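Local coordinates for esterase D (PDB 2W87), which carries a family 35 carbohydrate-binding module that binds calcium and glucuronic acid sugars, in an enzyme probably degrading plant cell-wall xylan, at residues 101-105 against 106-110. Residues are numbered along the deposited sequence; the frame is centred on the assembly and turned at random.
Sequences VDLVQ and GNNIV
Asn-108 OD1 accepts the amide hydrogen of Val-104 N at 2.8 Å, on a lone pair in the carbonyl plane. The other end of the same carboxamide grips the same residue: Asn-108 ND2 gives a hydrogen to Val-104 O, also at 2.8 Å. This second bond is the straighter, 167° at the hydrogen against 152°, and Val-104 O lies almost in the amide plane of Asn-108. Two bonds to one residue fix the rotation of the amide, and acceptor and donor on that residue set which way round it lies. Asn-108 is buried, and the backbone of Val-104 meets both its polar atoms. ND2 has a further, weak hydrogen bond to Ile-45 O.

Carbon atoms also close in on Asn-108 OD1. Leu-103 CB lies 3.5 Å from Asn-108 OD1, and Leu-103 CD2 also reaches this oxygen. From the next residue, Val-104 CG2 comes to 3.3 Å of OD1. A chi1 of -57° sets CG1 of Val-104 opposite the carbonyl carbon, which leaves CG2 between the backbone N and that carbon, facing Asn-108 OD1. Val-104 CG2 also meets Asn-107 O at 3.7 Å.

Gly-106 takes the chain round the bend with a positive phi, a shape glycine adopts easily. The side chain of Gln-105 starts out away from 106-110 and runs on extended; its NE2 is hydrogen-bonded to Thr-48 O.

The turn joins the two sheets of this beta-sandwich binding module, away from the calcium and sugar sites. Strand 95-103 enters it from an edge of one sheet, pairing with strand 51-60. Strand 106-114 leaves it in the other sheet, between strands 40-47 and 69-73. Leu-103, from the end of strand 95-103, and Asn-108 both touch Ile-73 of strand 69-73.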
# COMPACT_ATOMS: atom_id res chain seq x y z
N VAL A 101 -11.31 3.30 4.74
CA VAL A 101 -10.71 3.16 6.05
C VAL A 101 -10.98 4.43 6.81
O VAL A 101 -11.18 5.48 6.21
CB VAL A 101 -9.18 2.98 6.02
CG1 VAL A 101 -8.79 1.79 5.17
CG2 VAL A 101 -8.48 4.25 5.53
N ASP A 102 -10.97 4.33 8.14
CA ASP A 102 -11.17 5.49 8.98
C ASP A 102 -9.82 5.93 9.49
O ASP A 102 -9.18 5.22 10.27
CB ASP A 102 -12.12 5.17 10.13
CG ASP A 102 -13.57 5.36 9.74
OD1 ASP A 102 -13.99 6.53 9.56
OD2 ASP A 102 -14.30 4.35 9.58
N LEU A 103 -9.37 7.08 9.01
CA LEU A 103 -8.14 7.67 9.49
C LEU A 103 -8.42 8.49 10.75
O LEU A 103 -9.51 9.05 10.91
CB LEU A 103 -7.49 8.56 8.43
CG LEU A 103 -7.02 7.93 7.11
CD1 LEU A 103 -6.16 8.93 6.33
CD2 LEU A 103 -6.26 6.66 7.30
N VAL A 104 -7.44 8.52 11.64
CA VAL A 104 -7.52 9.36 12.84
C VAL A 104 -6.97 10.75 12.52
O VAL A 104 -6.14 10.93 11.62
CB VAL A 104 -6.74 8.76 14.04
CG1 VAL A 104 -7.26 7.36 14.37
CG2 VAL A 104 -5.26 8.72 13.77
N GLN A 105 -7.42 11.75 13.28
CA GLN A 105 -6.86 13.08 13.15
C GLN A 105 -5.36 12.97 13.48
O GLN A 105 -4.98 12.29 14.44
CB GLN A 105 -7.53 14.02 14.15
CG GLN A 105 -7.18 15.44 13.96
CD GLN A 105 -7.76 16.32 15.06
OE1 GLN A 105 -7.78 15.94 16.24
NE2 GLN A 105 -8.19 17.50 14.69
N GLY A 106 -4.51 13.60 12.67
CA GLY A 106 -3.07 13.50 12.89
C GLY A 106 -2.41 12.41 12.08
O GLY A 106 -2.80 12.15 10.96
N ASN A 107 -1.41 11.75 12.67
CA ASN A 107 -0.57 10.83 11.91
C ASN A 107 -1.19 9.46 11.83
O ASN A 107 -1.68 8.95 12.84
CB ASN A 107 0.80 10.69 12.56
CG ASN A 107 1.87 10.34 11.57
OD1 ASN A 107 2.00 11.00 10.54
ND2 ASN A 107 2.67 9.29 11.88
N ASN A 108 -1.15 8.89 10.63
CA ASN A 108 -1.65 7.55 10.37
C ASN A 108 -0.57 6.80 9.61
O ASN A 108 -0.33 7.09 8.42
CB ASN A 108 -2.88 7.63 9.47
CG ASN A 108 -4.06 8.28 10.15
OD1 ASN A 108 -4.95 7.59 10.66
ND2 ASN A 108 -4.11 9.63 10.11
N ILE A 109 0.11 5.87 10.30
CA ILE A 109 1.08 5.00 9.67
C ILE A 109 0.31 3.78 9.17
O ILE A 109 -0.30 3.05 9.95
CB ILE A 109 2.25 4.63 10.63
CG1 ILE A 109 3.00 5.90 11.05
CG2 ILE A 109 3.19 3.67 9.98
CD1 ILE A 109 4.03 5.68 12.15
N VAL A 110 0.28 3.64 7.86
CA VAL A 110 -0.47 2.59 7.20
C VAL A 110 0.49 1.48 6.76
O VAL A 110 1.38 1.71 5.95
CB VAL A 110 -1.20 3.18 6.00
CG1 VAL A 110 -1.91 2.06 5.22
CG2 VAL A 110 -2.18 4.27 6.44